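PDB 4L9P: CaaX farnesyltransferase beta subunit Ram1 from Aspergillus fumigatus, which probably supplies the peptide-binding half of a zinc-dependent heterodimer that transfers farnesyl from farnesyl diphosphate to the cysteine of C-terminal CaaX sequences. Local coordinates for residues Gly440-Thr443 against Val444-His448; Pro501-Ser504 against Ala505-Arg509; Arg422-Pro425 against Gly426-Pro429. One frame throughout, in Å; residues are numbered along the deposited sequence.

Interaction 1: Gly440-Thr443 against Val444-His448; sequences GLST and VQYYH
Val-444 N reaches back to Gly-440 O (3.3 Å, 154° at the hydrogen) in one of the last i-to-i+4 bonds of helix 431-444, a helix of the alpha-alpha toroid. Then the spacing tightens: Gln-445 N bonds to Ser-442 O at 2.9 Å, and Tyr-446 N makes a weak bond to Thr-443 O before the chain enters strand 446-449. Gln-445 CG stays beside its own backbone N; this chi1 of -61° lays Gln-445 CG 3.3 Å from Leu-441 O, and the extended chain beyond carries the amide outward. There it is held by Leu-491 N on OE1 and Asp-489 O on NE2. The Tyr-446 ring turns an edge to Ser-442, with CD2 3.2 Å from Ser-442 O, while its hydroxyl bonds to Leu-491 O. Ser-442 OG sits near that edge, bonds to Val-492 O and accepts from a water. Through Val-492 the serine ties the helix end to the loop that also holds Gln-445 and Tyr-446, and the water carries it on to the strand. That water lies in the plane of the His-448 imidazole, 2.8 Å from His-448 NE2, and Tyr-446 CB rests 3.6 Å above one face of the same ring.

Interaction 2: Pro501-Ser504 against Ala505-Arg509; sequences PHKS and AEDIR
Ala-505 N starts the first turn of helix 502-513 by bonding to Pro-501 O at 3.1 Å, with Pro-501 in the N-cap position. The i-to-i+4 ladder then continues: Glu-506 N to His-502 O and Asp-507 N to Lys-503 O, both 2.8 Å, and Ile-508 N to Ser-504 O at 3.2 Å.

Side chains pack against the same carbonyls. Asp-507 CG, beside its backbone N (chi1 -78°), folds back to 3.2 Å from Lys-503 O, and the fully extended Lys-503 chain passes Asp-507 OD2 with its methylenes, Lys-503 CG lying 3.6 Å away. The ammonium goes on past: Lys-503 NZ ends 5.0 Å from Asp-507 OD2, too far for a salt bridge, though the opposite charges may still attract weakly. One residue back, at Glu-506, a water donates to the carboxylate oxygen OE1 and, weakly, to His-502 O, so that it spans the same pair of residues as the backbone bond between them.

Farther out, Ala-505 and Ile-508 pack on Leu-263 of helix 251-263, while Pro-501 and Ile-508 meet Met-212 and Ala-211 of helix 200-213, packing this last helix of the chain on both. Arg-509 follows on, salt-bridged to Glu-513 and bonded to Ala-262 O and Ser-456 OG. At the start of the helix the His-502 ring meets those of His-469 and His-495. Against the ladder itself, Ile-508 places its CG2 methyl 3.4 Å from Ser-504 O.

Interaction 3: Arg422-Pro425 against Gly426-Pro429; sequences RDKP and GKHP
Arg-422 lays its CD 3.4 Å from Lys-427 O, and its flat guanidinium reaches the same carbonyl through a water. This water sits in plane at the guanidinium edge, accepting from Arg-422 NH1 and donating to Lys-427 O at 2.7 Å; the other terminal nitrogen, NH2, bonds to Cys-413 O. Arg-422 CG lies between its backbone N and carbonyl carbon (chi1 62°), and the chain is extended from there to NE, which carries it alongside that oxygen. The second flat group is the Asp-423 carboxylate. Lys-424 NZ forms a salt bridge with Asp-423 OD1 (2.7 Å) on its syn side, 19° out of the plane. Toward Lys-427 the other oxygen, Asp-423 OD2, meets aliphatic carbon, 3.8 Å from Lys-427 CE.

The backbone forms a type II beta turn from Lys-424 to Lys-427, closed by Lys-427 N to Lys-424 O at 3.1 Å. Pro-425 and Gly-426 take its two corners, the glycine with the positive phi (96°) that the third position of such a turn needs. The side chains of Lys-424 and Lys-427 point the same way, with Lys-424 CG 3.7 Å from Lys-427 CG. Lys-424 then bends at its last two torsions to bring its ammonium round to the aspartate. A second water ties Asp-423 N to His-428 O across the loop. Pro-425 packs on helices 89-105 and 403-413.

The Asp-423 side chain is about 4 Å from the zinc ion and touches Asp-365, a zinc ligand, so it belongs to the second shell. Bound to one of its oxygens, Lys-424 probably offsets part of the negative charge gathered around the metal; a contribution from the more distant Lys-427 ammonium is possible but would be weaker.

Along the chain the order is interaction 3, interaction 1, interaction 2. The loop 422-429 leads straight into helix 431-444, which carries the zinc ligand His-433 near its start and interaction 1 at its far end; the centres of these two contacts are 22 Å apart. Interaction 3 borders the catalytic metal and has the side chain of Lys-424 about 7 Å from the bound farnesyl diphosphate analogue, whereas Gly-440 in interaction 1 is about 12 Å from the zinc. Interactions 1 and 2 touch directly, His-448 CE1 packing 3.8 Å from His-502 CE1. Interaction 2 is remote from the metal site, its centre 32 Å from that of interaction 3, on the opposite side of the chain's centre.

Interaction 1: Gly440-Thr443 against Val444-His448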
ATOM      1  N   GLY B 440       4.382  -2.574  12.963  1.00  3.72           N
ATOM      2  CA  GLY B 440       5.391  -1.533  12.881  1.00  4.36           C
ATOM      3  C   GLY B 440       6.190  -1.342  14.161  1.00  4.48           C
ATOM      4  O   GLY B 440       7.396  -1.115  14.067  1.00  5.63           O
ATOM      5  N   LEU B 441       5.538  -1.447  15.327  1.00  5.01           N
ATOM      6  CA  LEU B 441       6.285  -1.370  16.568  1.00  5.52           C
ATOM      7  C   LEU B 441       7.295  -2.530  16.616  1.00  5.21           C
ATOM      8  O   LEU B 441       8.440  -2.356  17.050  1.00  6.18           O
ATOM      9  CB  LEU B 441       5.298  -1.428  17.716  1.00  5.72           C
ATOM     10  CG  LEU B 441       6.022  -1.306  19.114  1.00  7.16           C
ATOM     11  CD1 LEU B 441       6.861  -0.009  19.285  1.00  9.29           C
ATOM     12  CD2 LEU B 441       4.901  -1.402  20.178  1.00  8.76           C
ATOM     13  N   SER B 442       6.882  -3.713  16.163  1.00  4.49           N
ATOM     14  CA  SER B 442       7.841  -4.846  16.182  1.00  4.85           C
ATOM     15  C   SER B 442       9.025  -4.517  15.293  1.00  5.66           C
ATOM     16  O   SER B 442      10.183  -4.786  15.650  1.00  6.64           O
ATOM     17  CB  SER B 442       7.162  -6.145  15.798  1.00  5.40           C
ATOM     18  OG  SER B 442       8.158  -7.184  15.863  1.00  7.07           O
ATOM     19  N   THR B 443       8.794  -3.980  14.082  1.00  4.80           N
ATOM     20  CA  THR B 443       9.898  -3.705  13.147  0.67  5.76           C
ATOM     21  C   THR B 443      10.984  -2.858  13.779  1.00  5.31           C
ATOM     22  O   THR B 443      12.177  -3.097  13.586  1.00  6.57           O
ATOM     23  CB  THR B 443       9.345  -2.909  11.924  0.67  7.33           C
ATOM     24  OG1 THR B 443       8.398  -3.722  11.246  0.67  8.99           O
ATOM     25  CG2 THR B 443      10.444  -2.400  10.943  0.67  7.16           C
ATOM     26  N   VAL B 444      10.576  -1.843  14.558  1.00  4.96           N
ATOM     27  CA  VAL B 444      11.600  -0.976  15.168  1.00  6.51           C
ATOM     28  C   VAL B 444      12.437  -1.682  16.236  1.00  6.89           C
ATOM     29  O   VAL B 444      13.507  -1.177  16.616  1.00  8.47           O
ATOM     30  CB  VAL B 444      11.048   0.336  15.766  1.00  8.98           C
ATOM     31  CG1 VAL B 444      10.224   1.158  14.766  1.00  9.94           C
ATOM     32  CG2 VAL B 444      10.275   0.140  17.018  1.00 10.96           C
ATOM     33  N   GLN B 445      11.949  -2.807  16.701  1.00  5.87           N
ATOM     34  CA  GLN B 445      12.629  -3.535  17.788  1.00  5.20           C
ATOM     35  C   GLN B 445      13.610  -4.571  17.292  1.00  6.78           C
ATOM     36  O   GLN B 445      14.204  -5.268  18.134  1.00  6.06           O
ATOM     37  CB  GLN B 445      11.561  -4.174  18.661  1.00  5.93           C
ATOM     38  CG  GLN B 445      10.656  -3.161  19.290  1.00  5.69           C
ATOM     39  CD  GLN B 445       9.464  -3.811  20.013  1.00  6.42           C
ATOM     40  OE1 GLN B 445       9.088  -4.961  19.735  1.00  7.86           O
ATOM     41  NE2 GLN B 445       8.827  -3.047  20.901  1.00  6.54           N
ATOM     42  N   TYR B 446      13.779  -4.753  15.981  1.00  7.30           N
ATOM     43  CA  TYR B 446      14.693  -5.765  15.457  1.00  6.21           C
ATOM     44  C   TYR B 446      15.555  -5.233  14.349  1.00  6.50           C
ATOM     45  O   TYR B 446      15.124  -4.346  13.577  1.00  7.79           O
ATOM     46  CB  TYR B 446      13.896  -6.978  14.856  1.00  5.57           C
ATOM     47  CG  TYR B 446      13.189  -7.690  15.963  1.00  5.48           C
ATOM     48  CD1 TYR B 446      13.885  -8.655  16.693  1.00  6.27           C
ATOM     49  CD2 TYR B 446      11.872  -7.364  16.346  1.00  6.05           C
ATOM     50  CE1 TYR B 446      13.326  -9.237  17.828  1.00  6.90           C
ATOM     51  CE2 TYR B 446      11.245  -7.961  17.463  1.00  7.12           C
ATOM     52  CZ  TYR B 446      12.004  -8.859  18.219  1.00  7.65           C
ATOM     53  OH  TYR B 446      11.469  -9.388  19.353  1.00  8.35           O
ATOM     54  N   TYR B 447      16.753  -5.812  14.244  0.51  6.88           N
ATOM     55  CA  TYR B 447      17.524  -5.794  12.989  0.51  7.29           C
ATOM     56  C   TYR B 447      16.917  -6.909  12.120  0.51  6.91           C
ATOM     57  O   TYR B 447      16.868  -8.081  12.571  0.51  7.70           O
ATOM     58  CB  TYR B 447      18.984  -6.175  13.289  0.51  6.99           C
ATOM     59  CG  TYR B 447      19.715  -5.186  14.189  0.51  7.70           C
ATOM     60  CD1 TYR B 447      20.217  -4.015  13.664  0.51  8.72           C
ATOM     61  CD2 TYR B 447      19.969  -5.466  15.541  0.51  7.83           C
ATOM     62  CE1 TYR B 447      20.920  -3.113  14.463  0.51  9.57           C
ATOM     63  CE2 TYR B 447      20.654  -4.572  16.358  0.51  8.34           C
ATOM     64  CZ  TYR B 447      21.122  -3.386  15.808  0.51 10.89           C
ATOM     65  OH  TYR B 447      21.817  -2.488  16.599  0.51 13.46           O
ATOM     66  N   HIS B 448      16.422  -6.557  10.920  1.00  5.93           N
ATOM     67  CA  HIS B 448      15.938  -7.580  10.001  1.00  5.45           C
ATOM     68  C   HIS B 448      16.877  -7.496   8.797  1.00  7.71           C
ATOM     69  O   HIS B 448      17.076  -6.425   8.225  1.00  7.85           O
ATOM     70  CB  HIS B 448      14.504  -7.190   9.513  1.00  5.98           C
ATOM     71  CG  HIS B 448      13.450  -7.473  10.544  1.00  6.22           C
ATOM     72  ND1 HIS B 448      13.172  -8.746  11.023  1.00  8.15           N
ATOM     73  CD2 HIS B 448      12.564  -6.632  11.167  1.00  7.89           C
ATOM     74  CE1 HIS B 448      12.176  -8.668  11.908  1.00  9.08           C
ATOM     75  NE2 HIS B 448      11.783  -7.399  12.006  1.00  8.29           N
TER
HETATM   76  O   HOH W   1       9.326  -7.412  13.399  1.00  7.37           O

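Interaction 2: Pro501-Ser504 against Ala505-Arg509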
ATOM      1  N   PRO B 501       5.276 -14.480  11.806  1.00  7.50           N
ATOM      2  CA  PRO B 501       6.572 -14.842  12.397  1.00  7.74           C
ATOM      3  C   PRO B 501       7.430 -15.659  11.417  1.00  7.76           C
ATOM      4  O   PRO B 501       6.912 -16.479  10.622  1.00  8.74           O
ATOM      5  CB  PRO B 501       6.169 -15.705  13.593  1.00  8.64           C
ATOM      6  CG  PRO B 501       4.771 -15.204  13.955  1.00  8.22           C
ATOM      7  CD  PRO B 501       4.119 -14.871  12.628  1.00  7.69           C
ATOM      8  N   HIS B 502       8.748 -15.456  11.461  1.00  8.67           N
ATOM      9  CA  HIS B 502       9.628 -16.224  10.583  1.00  9.59           C
ATOM     10  C   HIS B 502       9.430 -17.724  10.647  1.00 10.56           C
ATOM     11  O   HIS B 502       9.419 -18.387   9.597  1.00 10.16           O
ATOM     12  CB  HIS B 502      11.106 -15.937  10.902  1.00  9.55           C
ATOM     13  CG  HIS B 502      11.504 -14.520  10.699  1.00  9.44           C
ATOM     14  ND1 HIS B 502      10.964 -13.471  11.432  1.00 10.21           N
ATOM     15  CD2 HIS B 502      12.412 -13.973   9.843  1.00  9.07           C
ATOM     16  CE1 HIS B 502      11.508 -12.341  11.010  1.00  8.51           C
ATOM     17  NE2 HIS B 502      12.404 -12.620  10.066  1.00  8.56           N
ATOM     18  N   LYS B 503       9.293 -18.270  11.859  1.00 10.21           N
ATOM     19  CA  LYS B 503       9.114 -19.704  11.981  1.00 11.93           C
ATOM     20  C   LYS B 503       7.811 -20.167  11.309  1.00 11.68           C
ATOM     21  O   LYS B 503       7.734 -21.270  10.734  1.00 11.55           O
ATOM     22  CB  LYS B 503       9.087 -20.062  13.475  1.00 15.42           C
ATOM     23  CG  LYS B 503       8.912 -21.608  13.685  1.00 20.87           C
ATOM     24  CD  LYS B 503       8.777 -21.983  15.198  1.00 23.80           C
ATOM     25  CE  LYS B 503       8.624 -23.536  15.408  1.00 24.85           C
ATOM     26  NZ  LYS B 503       8.688 -23.724  16.915  1.00 28.08           N
ATOM     27  N   SER B 504       6.760 -19.351  11.393  1.00 10.80           N
ATOM     28  CA  SER B 504       5.518 -19.762  10.763  1.00  9.81           C
ATOM     29  C   SER B 504       5.708 -19.815   9.232  1.00  8.12           C
ATOM     30  O   SER B 504       5.191 -20.738   8.546  1.00  8.81           O
ATOM     31  CB  SER B 504       4.421 -18.722  11.065  1.00 11.31           C
ATOM     32  OG  SER B 504       4.261 -18.548  12.471  1.00 13.12           O
ATOM     33  N   ALA B 505       6.408 -18.817   8.677  1.00  7.51           N
ATOM     34  CA  ALA B 505       6.622 -18.784   7.204  1.00  8.61           C
ATOM     35  C   ALA B 505       7.526 -19.943   6.804  1.00 10.21           C
ATOM     36  O   ALA B 505       7.301 -20.613   5.757  1.00  9.94           O
ATOM     37  CB  ALA B 505       7.285 -17.456   6.763  1.00 10.26           C
ATOM     38  N   GLU B 506       8.549 -20.195   7.621  1.00 10.34           N
ATOM     39  CA  GLU B 506       9.466 -21.284   7.340  1.00 12.84           C
ATOM     40  C   GLU B 506       8.734 -22.619   7.373  1.00 12.35           C
ATOM     41  O   GLU B 506       8.903 -23.457   6.470  1.00 12.36           O
ATOM     42  CB  GLU B 506      10.642 -21.323   8.394  1.00 16.49           C
ATOM     43  CG  GLU B 506      11.418 -22.689   8.421  1.00 21.30           C
ATOM     44  CD  GLU B 506      12.486 -22.871   9.560  1.00 25.41           C
ATOM     45  OE1 GLU B 506      12.741 -21.998  10.401  1.00 25.52           O
ATOM     46  OE2 GLU B 506      13.097 -23.956   9.595  1.00 28.72           O
ATOM     47  N   ASP B 507       7.955 -22.849   8.429  1.00 11.79           N
ATOM     48  CA  ASP B 507       7.356 -24.157   8.621  1.00 11.91           C
ATOM     49  C   ASP B 507       6.384 -24.498   7.487  1.00 11.36           C
ATOM     50  O   ASP B 507       6.347 -25.645   7.004  1.00 12.64           O
ATOM     51  CB  ASP B 507       6.589 -24.233   9.936  1.00 12.87           C
ATOM     52  CG  ASP B 507       7.489 -24.401  11.157  1.00 15.35           C
ATOM     53  OD1 ASP B 507       8.705 -24.657  10.997  1.00 17.60           O
ATOM     54  OD2 ASP B 507       6.930 -24.234  12.263  1.00 16.62           O
ATOM     55  N   ILE B 508       5.569 -23.529   7.043  1.00 10.19           N
ATOM     56  CA  ILE B 508       4.639 -23.842   5.990  1.00  9.63           C
ATOM     57  C   ILE B 508       5.360 -24.084   4.673  1.00  9.64           C
ATOM     58  O   ILE B 508       5.020 -25.031   3.962  1.00 10.01           O
ATOM     59  CB  ILE B 508       3.524 -22.777   5.887  1.00  9.36           C
ATOM     60  CG1 ILE B 508       2.372 -23.311   4.992  1.00 10.43           C
ATOM     61  CG2 ILE B 508       4.077 -21.428   5.366  1.00  9.74           C
ATOM     62  CD1 ILE B 508       1.099 -22.397   5.036  1.00 10.81           C
ATOM     63  N   ARG B 509       6.337 -23.255   4.353  1.00  9.60           N
ATOM     64  CA  ARG B 509       7.083 -23.435   3.089  1.00  9.98           C
ATOM     65  C   ARG B 509       7.782 -24.805   3.070  1.00 11.10           C
ATOM     66  O   ARG B 509       7.728 -25.518   2.057  1.00 11.64           O
ATOM     67  CB  ARG B 509       8.147 -22.321   2.947  1.00 10.34           C
ATOM     68  CG  ARG B 509       9.148 -22.529   1.814  1.00 10.85           C
ATOM     69  CD  ARG B 509       8.514 -22.485   0.417  1.00 10.92           C
ATOM     70  NE  ARG B 509       9.552 -22.715  -0.559  1.00 13.86           N
ATOM     71  CZ  ARG B 509       9.552 -22.291  -1.819  1.00 16.74           C
ATOM     72  NH1 ARG B 509       8.546 -21.558  -2.306  1.00 17.30           N
ATOM     73  NH2 ARG B 509      10.610 -22.598  -2.605  1.00 20.19           N
TER
HETATM   74  O   HOH W   2      12.624 -19.528  10.096  1.00 33.06           O

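Interaction 3: Arg422-Pro425 against Gly426-Pro429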
ATOM      1  N   ARG B 422      -5.305   2.554  16.735  1.00  6.31           N
ATOM      2  CA  ARG B 422      -6.075   3.353  15.773  1.00  6.05           C
ATOM      3  C   ARG B 422      -5.157   4.017  14.761  1.00  5.22           C
ATOM      4  O   ARG B 422      -3.924   4.136  14.920  1.00  5.57           O
ATOM      5  CB  ARG B 422      -6.893   4.413  16.559  1.00  7.36           C
ATOM      6  CG  ARG B 422      -5.984   5.390  17.331  1.00  7.37           C
ATOM      7  CD  ARG B 422      -6.789   6.280  18.299  1.00  8.90           C
ATOM      8  NE  ARG B 422      -5.883   7.060  19.130  1.00  8.10           N
ATOM      9  CZ  ARG B 422      -6.118   7.320  20.420  1.00  8.75           C
ATOM     10  NH1 ARG B 422      -7.294   6.977  20.966  1.00 11.00           N
ATOM     11  NH2 ARG B 422      -5.209   7.987  21.125  1.00  9.70           N
ATOM     12  N   ASP B 423      -5.827   4.518  13.718  1.00  4.18           N
ATOM     13  CA  ASP B 423      -5.164   5.327  12.710  1.00  3.75           C
ATOM     14  C   ASP B 423      -4.489   6.549  13.288  1.00  3.40           C
ATOM     15  O   ASP B 423      -3.284   6.771  13.145  1.00  4.20           O
ATOM     16  CB  ASP B 423      -6.290   5.632  11.650  1.00  5.93           C
ATOM     17  CG  ASP B 423      -6.065   6.862  10.786  1.00  7.37           C
ATOM     18  OD1 ASP B 423      -5.024   7.509  10.826  1.00  6.29           O
ATOM     19  OD2 ASP B 423      -7.008   7.172   9.983  1.00  8.99           O
ATOM     20  N   LYS B 424      -5.272   7.320  14.028  1.00  4.44           N
ATOM     21  CA  LYS B 424      -4.779   8.565  14.603  1.00  4.94           C
ATOM     22  C   LYS B 424      -5.746   8.973  15.709  1.00  6.83           C
ATOM     23  O   LYS B 424      -6.846   8.454  15.769  1.00  7.91           O
ATOM     24  CB  LYS B 424      -4.635   9.673  13.519  1.00  5.26           C
ATOM     25  CG  LYS B 424      -5.979  10.094  12.883  1.00  6.25           C
ATOM     26  CD  LYS B 424      -5.767  11.357  11.957  1.00  7.18           C
ATOM     27  CE  LYS B 424      -4.762  11.162  10.836  1.00  6.50           C
ATOM     28  NZ  LYS B 424      -5.196  10.063   9.848  1.00  6.89           N
ATOM     29  N   PRO B 425      -5.329   9.908  16.563  1.00  7.82           N
ATOM     30  CA  PRO B 425      -6.264  10.413  17.569  1.00 10.62           C
ATOM     31  C   PRO B 425      -7.548  10.867  16.953  1.00 10.36           C
ATOM     32  O   PRO B 425      -7.532  11.490  15.890  1.00 11.29           O
ATOM     33  CB  PRO B 425      -5.487  11.584  18.182  1.00 10.82           C
ATOM     34  CG  PRO B 425      -3.998  11.138  18.028  1.00 11.32           C
ATOM     35  CD  PRO B 425      -3.996  10.538  16.613  1.00  9.76           C
ATOM     36  N   GLY B 426      -8.666  10.551  17.598  1.00 11.81           N
ATOM     37  CA  GLY B 426      -9.927  10.921  17.019  1.00 13.86           C
ATOM     38  C   GLY B 426     -10.624   9.865  16.218  1.00 15.13           C
ATOM     39  O   GLY B 426     -11.801  10.014  15.880  1.00 20.15           O
ATOM     40  N   LYS B 427      -9.929   8.767  15.962  1.00 10.51           N
ATOM     41  CA  LYS B 427     -10.517   7.634  15.255  1.00  9.74           C
ATOM     42  C   LYS B 427     -10.767   6.482  16.218  1.00  8.96           C
ATOM     43  O   LYS B 427      -9.918   6.209  17.096  1.00 10.91           O
ATOM     44  CB  LYS B 427      -9.535   7.107  14.167  1.00 10.94           C
ATOM     45  CG  LYS B 427      -9.118   8.146  13.136  1.00 12.30           C
ATOM     46  CD  LYS B 427     -10.278   8.613  12.323  1.00 14.94           C
ATOM     47  CE  LYS B 427      -9.768   9.444  11.177  1.00 18.10           C
ATOM     48  NZ  LYS B 427     -10.892   9.852  10.254  1.00 21.60           N
ATOM     49  N   HIS B 428     -11.848   5.723  16.026  1.00  9.13           N
ATOM     50  CA  HIS B 428     -12.015   4.510  16.825  1.00 10.12           C
ATOM     51  C   HIS B 428     -10.988   3.459  16.393  1.00  7.78           C
ATOM     52  O   HIS B 428     -10.561   3.429  15.228  1.00  9.26           O
ATOM     53  CB  HIS B 428     -13.417   3.926  16.547  1.00 13.92           C
ATOM     54  CG  HIS B 428     -14.543   4.840  16.938  1.00 20.95           C
ATOM     55  ND1 HIS B 428     -15.856   4.564  16.632  1.00 23.71           N
ATOM     56  CD2 HIS B 428     -14.552   6.051  17.545  1.00 25.03           C
ATOM     57  CE1 HIS B 428     -16.634   5.523  17.102  1.00 25.63           C
ATOM     58  NE2 HIS B 428     -15.870   6.439  17.666  1.00 25.85           N
ATOM     59  N   PRO B 429     -10.626   2.533  17.300  1.00  8.14           N
ATOM     60  CA  PRO B 429      -9.741   1.448  16.858  1.00  8.27           C
ATOM     61  C   PRO B 429     -10.461   0.458  15.977  1.00  8.52           C
ATOM     62  O   PRO B 429     -11.702   0.386  15.928  1.00  9.59           O
ATOM     63  CB  PRO B 429      -9.391   0.724  18.160  1.00  9.79           C
ATOM     64  CG  PRO B 429     -10.638   0.962  19.055  1.00 10.41           C
ATOM     65  CD  PRO B 429     -11.071   2.385  18.695  1.00  8.79           C
TER
HETATM   66  O   HOH W   3      -9.822   6.186  19.779  1.00 21.60           O
HETATM   67  O   HOH W   4      -8.459   3.505  13.424  1.00  9.21           O